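Local coordinates for protein possible thiamine biosynthesis enzyme (Candida albicans, PDB 2X7P) that probably binds a small ligand, perhaps related to thiamine biosynthesis, in the interdomain cleft of a periplasmic-binding-protein fold, at residues A[24-29]-A[260-265]; A[93-98]-A[200-205]. The protein carries 1 engineered substitution. One frame throughout, in Å; residues are numbered along the deposited sequence.

Contact 1: A[24-29]-A[260-265]. With AE3 (2-(2-ethoxyethoxy)ethanol), chain F.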
loop_
_atom_site.group_PDB
_atom_site.type_symbol
_atom_site.label_atom_id
_atom_site.label_comp_id
_atom_site.label_asym_id
_atom_site.label_seq_id
_atom_site.Cartn_x
_atom_site.Cartn_y
_atom_site.Cartn_z
ATOM N N GLU A 24 -9.099 -5.354 1.735
ATOM C CA GLU A 24 -8.054 -6.344 1.951
ATOM C C GLU A 24 -8.007 -6.749 3.416
ATOM O O GLU A 24 -8.726 -6.195 4.246
ATOM C CB GLU A 24 -6.695 -5.783 1.526
ATOM C CG GLU A 24 -6.400 -5.902 0.042
ATOM C CD GLU A 24 -6.039 -7.317 -0.366
ATOM O OE1 GLU A 24 -6.054 -8.213 0.504
ATOM O OE2 GLU A 24 -5.735 -7.534 -1.558
ATOM N N HIS A 25 -7.157 -7.721 3.731
ATOM C CA HIS A 25 -6.948 -8.125 5.115
ATOM C C HIS A 25 -6.434 -6.951 5.944
ATOM O O HIS A 25 -6.656 -6.888 7.151
ATOM C CB HIS A 25 -5.966 -9.297 5.189
ATOM C CG HIS A 25 -4.931 -9.285 4.108
ATOM N ND1 HIS A 25 -4.130 -8.192 3.856
ATOM C CD2 HIS A 25 -4.562 -10.234 3.215
ATOM C CE1 HIS A 25 -3.316 -8.468 2.852
ATOM N NE2 HIS A 25 -3.557 -9.701 2.447
ATOM N N PHE A 26 -5.754 -6.018 5.284
ATOM C CA PHE A 26 -5.208 -4.844 5.958
ATOM C C PHE A 26 -6.296 -3.913 6.486
ATOM O O PHE A 26 -6.043 -3.099 7.373
ATOM C CB PHE A 26 -4.277 -4.067 5.024
ATOM C CG PHE A 26 -2.918 -4.686 4.865
ATOM C CD1 PHE A 26 -1.975 -4.583 5.874
ATOM C CD2 PHE A 26 -2.584 -5.369 3.709
ATOM C CE1 PHE A 26 -0.722 -5.150 5.732
ATOM C CE2 PHE A 26 -1.333 -5.938 3.560
ATOM C CZ PHE A 26 -0.402 -5.828 4.573
ATOM N N SER A 27 -7.501 -4.028 5.938
ATOM C CA SER A 27 -8.602 -3.153 6.330
ATOM C C SER A 27 -9.360 -3.704 7.532
ATOM O O SER A 27 -10.387 -3.159 7.933
ATOM C CB SER A 27 -9.565 -2.940 5.161
ATOM O OG SER A 27 -10.270 -4.131 4.857
ATOM N N THR A 28 -8.844 -4.788 8.103
ATOM C CA THR A 28 -9.487 -5.441 9.239
ATOM C C THR A 28 -9.733 -4.496 10.422
ATOM O O THR A 28 -10.847 -4.436 10.941
ATOM C CB THR A 28 -8.691 -6.680 9.704
ATOM O OG1 THR A 28 -8.710 -7.676 8.674
ATOM C CG2 THR A 28 -9.298 -7.261 10.964
ATOM N N PRO A 29 -8.696 -3.757 10.851
ATOM C CA PRO A 29 -8.874 -2.818 11.965
ATOM C C PRO A 29 -9.980 -1.800 11.696
ATOM O O PRO A 29 -10.699 -1.417 12.620
ATOM C CB PRO A 29 -7.519 -2.111 12.044
ATOM C CG PRO A 29 -6.555 -3.090 11.480
ATOM C CD PRO A 29 -7.298 -3.795 10.385
ATOM N N LYS A 260 0.744 -13.095 11.231
ATOM C CA LYS A 260 2.073 -13.264 11.810
ATOM C C LYS A 260 3.084 -12.289 11.214
ATOM O O LYS A 260 4.140 -12.045 11.799
ATOM C CB LYS A 260 2.566 -14.698 11.606
ATOM C CG LYS A 260 1.880 -15.740 12.474
ATOM C CD LYS A 260 2.352 -17.139 12.107
ATOM C CE LYS A 260 1.893 -18.170 13.123
ATOM N NZ LYS A 260 2.540 -17.966 14.447
ATOM N N THR A 261 2.758 -11.734 10.052
ATOM C CA THR A 261 3.695 -10.891 9.319
ATOM C C THR A 261 3.333 -9.412 9.388
ATOM O O THR A 261 4.138 -8.553 9.031
ATOM C CB THR A 261 3.761 -11.297 7.834
ATOM O OG1 THR A 261 2.532 -10.950 7.187
ATOM C CG2 THR A 261 4.001 -12.793 7.697
ATOM N N VAL A 262 2.122 -9.116 9.845
ATOM C CA VAL A 262 1.621 -7.745 9.823
ATOM C C VAL A 262 1.668 -7.056 11.182
ATOM O O VAL A 262 1.258 -7.620 12.196
ATOM C CB VAL A 262 0.181 -7.683 9.277
ATOM C CG1 VAL A 262 -0.399 -6.288 9.465
ATOM C CG2 VAL A 262 0.157 -8.083 7.812
ATOM N N GLU A 263 2.176 -5.828 11.187
ATOM C CA GLU A 263 2.174 -4.997 12.383
ATOM C C GLU A 263 1.582 -3.629 12.073
ATOM O O GLU A 263 2.221 -2.800 11.426
ATOM C CB GLU A 263 3.590 -4.830 12.934
ATOM C CG GLU A 263 3.669 -3.885 14.123
ATOM C CD GLU A 263 5.093 -3.571 14.534
ATOM O OE1 GLU A 263 6.029 -4.125 13.922
ATOM O OE2 GLU A 263 5.275 -2.767 15.472
ATOM N N PHE A 264 0.355 -3.399 12.529
ATOM C CA PHE A 264 -0.282 -2.101 12.356
ATOM C C PHE A 264 0.375 -1.070 13.267
ATOM O O PHE A 264 1.037 -1.424 14.242
ATOM C CB PHE A 264 -1.780 -2.190 12.648
ATOM C CG PHE A 264 -2.535 -3.066 11.690
ATOM C CD1 PHE A 264 -3.008 -2.558 10.492
ATOM C CD2 PHE A 264 -2.772 -4.399 11.987
ATOM C CE1 PHE A 264 -3.703 -3.361 9.607
ATOM C CE2 PHE A 264 -3.466 -5.206 11.106
ATOM C CZ PHE A 264 -3.931 -4.687 9.915
ATOM N N ASN A 265 0.196 0.205 12.939
ATOM C CA ASN A 265 0.759 1.283 13.741
ATOM C C ASN A 265 -0.108 1.593 14.956
ATOM O O ASN A 265 -1.011 2.427 14.890
ATOM C CB ASN A 265 0.944 2.540 12.891
ATOM C CG ASN A 265 1.554 3.687 13.672
ATOM O OD1 ASN A 265 2.131 3.489 14.742
ATOM N ND2 ASN A 265 1.431 4.897 13.140
HETATM C C1 AE3 F . -2.245 -0.923 -5.133
HETATM C C2 AE3 F . -3.077 -1.132 -3.873
HETATM O O2 AE3 F . -3.018 -2.498 -3.463
HETATM C C3 AE3 F . -3.657 -2.663 -2.201
HETATM C C4 AE3 F . -3.711 -4.130 -1.789
HETATM O O3 AE3 F . -2.412 -4.713 -1.838
HETATM C C5 AE3 F . -1.923 -4.996 -0.529
HETATM C C6 AE3 F . -2.103 -6.471 -0.202
HETATM O O4 AE3 F . -1.919 -7.253 -1.386
#
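Phe26, in the 3-10 turn 25-27 that leads into helix 28-35, comes nearest the loop 260-265 at Val262, with CA atoms 8.4 Å apart, so the backbones stay separate and side chains fill the gap. Phe264 has the largest share of the contact. Its ring lies between two groups: Val262 CG1 sits over one face, and Pro29 CG covers the opposite face in a CH-pi contact, 3.5 Å from the ring centroid and 15° off its normal. The ring edge also meets the 3-10 turn, where CE1 of Phe264 lies 3.2 Å from the backbone O of Phe26. Phe26 turns its CG anti to its own carbonyl carbon (chi1 -77°). The ring then extends to the loop, and CE1 of Phe26 meets CG2 of Val262 at 3.7 Å. CG2 approaches the ring obliquely. Trp258 meets the same Phe26 ring edge-to-face. The turn is held from within. Ser27 OG bonds to Glu24 O at 2.6 Å, in the carbonyl plane, and Glu24 O also accepts from Ser27 N. His25 O likewise takes both Thr28 N and Thr28 OG1. Glu24, His25 and Phe26 also border the 2-(2-ethoxyethoxy)ethanol molecule; His25 CE1 lies 3.8 Å from its C6. Between the segments the contact is mainly apolar, while Glu24 O and His25 O are satisfied within the turn. Ring packing thus joins the start of helix 28-35 to the loop after helix 252-259, and the turn lines the site where 2-(2-ethoxyethoxy)ethanol is bound.

Contact 2: A[93-98]-A[200-205]. With AE3 (2-(2-ethoxyethoxy)ethanol), chain F.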
loop_
_atom_site.group_PDB
_atom_site.type_symbol
_atom_site.label_atom_id
_atom_site.label_comp_id
_atom_site.label_asym_id
_atom_site.label_seq_id
_atom_site.Cartn_x
_atom_site.Cartn_y
_atom_site.Cartn_z
ATOM N N THR A 93 1.146 6.854 9.465
ATOM C CA THR A 93 1.389 5.488 9.021
ATOM C C THR A 93 0.282 4.555 9.501
ATOM O O THR A 93 -0.077 4.561 10.678
ATOM C CB THR A 93 2.743 4.965 9.538
ATOM O OG1 THR A 93 3.803 5.767 9.002
ATOM C CG2 THR A 93 2.951 3.515 9.128
ATOM N N TYR A 94 -0.256 3.756 8.586
ATOM C CA TYR A 94 -1.311 2.808 8.926
ATOM C C TYR A 94 -0.729 1.442 9.277
ATOM O O TYR A 94 -1.143 0.812 10.250
ATOM C CB TYR A 94 -2.314 2.682 7.776
ATOM C CG TYR A 94 -3.451 1.724 8.057
ATOM C CD1 TYR A 94 -4.372 1.988 9.063
ATOM C CD2 TYR A 94 -3.608 0.564 7.313
ATOM C CE1 TYR A 94 -5.413 1.119 9.324
ATOM C CE2 TYR A 94 -4.649 -0.312 7.565
ATOM C CZ TYR A 94 -5.548 -0.029 8.572
ATOM O OH TYR A 94 -6.586 -0.896 8.829
ATOM N N VAL A 95 0.233 0.992 8.477
ATOM C CA VAL A 95 0.917 -0.269 8.733
ATOM C C VAL A 95 2.422 -0.050 8.834
ATOM O O VAL A 95 3.059 0.406 7.884
ATOM C CB VAL A 95 0.622 -1.311 7.638
ATOM C CG1 VAL A 95 1.456 -2.563 7.862
ATOM C CG2 VAL A 95 -0.861 -1.648 7.614
ATOM N N LYS A 96 2.984 -0.378 9.992
ATOM C CA LYS A 96 4.402 -0.163 10.249
ATOM C C LYS A 96 5.268 -1.194 9.529
ATOM O O LYS A 96 6.361 -0.881 9.058
ATOM C CB LYS A 96 4.677 -0.191 11.754
ATOM C CG LYS A 96 6.111 0.130 12.140
ATOM C CD LYS A 96 6.268 0.199 13.651
ATOM C CE LYS A 96 7.701 0.515 14.050
ATOM N NZ LYS A 96 8.649 -0.537 13.592
ATOM N N SER A 97 4.771 -2.424 9.443
ATOM C CA SER A 97 5.498 -3.498 8.776
ATOM C C SER A 97 5.493 -3.306 7.261
ATOM O O SER A 97 4.552 -2.739 6.707
ATOM C CB SER A 97 4.905 -4.859 9.147
ATOM O OG SER A 97 3.525 -4.918 8.831
ATOM N N PRO A 98 6.551 -3.782 6.588
ATOM C CA PRO A 98 6.695 -3.629 5.136
ATOM C C PRO A 98 5.811 -4.602 4.363
ATOM O O PRO A 98 5.242 -5.524 4.947
ATOM C CB PRO A 98 8.166 -3.972 4.902
ATOM C CG PRO A 98 8.491 -4.935 5.986
ATOM C CD PRO A 98 7.697 -4.490 7.184
ATOM N N TRP A 200 10.262 0.461 2.792
ATOM C CA TRP A 200 9.404 1.352 3.564
ATOM C C TRP A 200 8.255 0.600 4.227
ATOM O O TRP A 200 8.051 -0.587 3.979
ATOM C CB TRP A 200 8.835 2.434 2.648
ATOM C CG TRP A 200 8.173 1.871 1.425
ATOM C CD1 TRP A 200 6.901 1.387 1.329
ATOM C CD2 TRP A 200 8.756 1.722 0.124
ATOM N NE1 TRP A 200 6.654 0.950 0.051
ATOM C CE2 TRP A 200 7.777 1.146 -0.710
ATOM C CE3 TRP A 200 10.009 2.024 -0.417
ATOM C CZ2 TRP A 200 8.012 0.865 -2.054
ATOM C CZ3 TRP A 200 10.240 1.744 -1.752
ATOM C CH2 TRP A 200 9.247 1.171 -2.555
ATOM N N SER A 201 7.507 1.304 5.072
ATOM C CA SER A 201 6.280 0.760 5.640
ATOM C C SER A 201 5.222 0.677 4.546
ATOM O O SER A 201 5.171 1.527 3.659
ATOM C CB SER A 201 5.788 1.627 6.799
ATOM O OG SER A 201 6.735 1.655 7.853
ATOM N N SER A 202 4.375 -0.345 4.617
ATOM C CA SER A 202 3.461 -0.661 3.521
ATOM C C SER A 202 2.286 0.308 3.342
ATOM O O SER A 202 2.041 0.786 2.236
ATOM C CB SER A 202 2.948 -2.099 3.654
ATOM O OG SER A 202 2.378 -2.323 4.930
ATOM N N TRP A 203 1.561 0.594 4.420
ATOM C CA TRP A 203 0.341 1.397 4.320
ATOM C C TRP A 203 0.407 2.711 5.097
ATOM O O TRP A 203 1.037 2.790 6.152
ATOM C CB TRP A 203 -0.869 0.586 4.788
ATOM C CG TRP A 203 -1.150 -0.615 3.944
ATOM C CD1 TRP A 203 -0.419 -1.766 3.889
ATOM C CD2 TRP A 203 -2.248 -0.795 3.043
ATOM N NE1 TRP A 203 -0.989 -2.647 3.004
ATOM C CE2 TRP A 203 -2.115 -2.075 2.471
ATOM C CE3 TRP A 203 -3.331 0.005 2.661
ATOM C CZ2 TRP A 203 -3.021 -2.575 1.540
ATOM C CZ3 TRP A 203 -4.229 -0.493 1.736
ATOM C CH2 TRP A 203 -4.069 -1.770 1.186
ATOM N N VAL A 204 -0.258 3.736 4.570
ATOM C CA VAL A 204 -0.334 5.036 5.232
ATOM C C VAL A 204 -1.723 5.657 5.105
ATOM O O VAL A 204 -2.543 5.215 4.301
ATOM C CB VAL A 204 0.692 6.033 4.659
ATOM C CG1 VAL A 204 2.110 5.573 4.952
ATOM C CG2 VAL A 204 0.477 6.219 3.165
ATOM N N VAL A 205 -1.974 6.689 5.904
ATOM C CA VAL A 205 -3.229 7.427 5.848
ATOM C C VAL A 205 -3.013 8.769 5.159
ATOM O O VAL A 205 -2.108 9.518 5.519
ATOM C CB VAL A 205 -3.798 7.674 7.256
ATOM C CG1 VAL A 205 -5.097 8.466 7.173
ATOM C CG2 VAL A 205 -4.017 6.354 7.979
HETATM C C1 AE3 F . -2.245 -0.923 -5.133
HETATM C C2 AE3 F . -3.077 -1.132 -3.873
HETATM O O2 AE3 F . -3.018 -2.498 -3.463
HETATM C C3 AE3 F . -3.657 -2.663 -2.201
HETATM C C4 AE3 F . -3.711 -4.130 -1.789
HETATM O O3 AE3 F . -2.412 -4.713 -1.838
HETATM C C5 AE3 F . -1.923 -4.996 -0.529
HETATM C C6 AE3 F . -2.103 -6.471 -0.202
HETATM O O4 AE3 F . -1.919 -7.253 -1.386
#
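Val95 and Trp203 lie side by side, with CG2 of Val95 3.6 Å from CB of Trp203. Val95 CG1 is anti to the backbone N and reaches OG of Ser202. Tyr94 packs beside them, its ring edge against the same Trp203 CB, with CD2 of Tyr94 at 3.7 Å. The indole of Trp203 carries CZ2 to 3.4 Å from C5 of 2-(2-ethoxyethoxy)ethanol. Trp203 O accepts both Tyr94 N and Val95 N, each from well above the same face of its carbonyl plane; the Val95 bond is nearly straight, at 175°. Antiparallel strands 88-95 and 203-208 pair here, with Thr93 and Val204 a non-hydrogen-bonded pair. Beyond the corner at Tyr94 two serines grip the chain. Ser201 OG bonds to Lys96 O at 2.8 Å. Ser202 OG stands between its backbone N and carbonyl carbon (chi1 54°). This rotation puts OG beside Ser202 N, and both donate to Ser97 O; Ser202 OG lies 2.8 Å from Ser97 O. Both segments lead between the two sheets, 93-98 toward strand 100-106 and 200-205 from strand 190-197, consistent with the hinge of a periplasmic-binding-protein fold. The serine hydroxyls fasten these neighbouring crossings where strand pairing gives out.

Overall arrangement
The centres of contacts 1 and 2 lie about 10 Å apart, and the two touch directly. The hydroxyl OH of Tyr94 is 2.7 Å from Phe26 O, a probable hydrogen bond. Glu263 N is 2.9 Å from Ser97 OG, also a probable hydrogen bond. Backbone bonds from Glu263 and Asn265 to residues 94-97 lay loop 260-265 along segment 93-98. Phe26 packs on Trp203, with CD2 of Phe26 3.2 Å from NE1 of Trp203. Both contacts reach the same 2-(2-ethoxyethoxy)ethanol, contact 1 through segment 24-29 and contact 2 through Trp203. His25, Phe26 and Trp203 give it an aromatic lining, with Glu24 beside it, consistent with a solute-binding cleft.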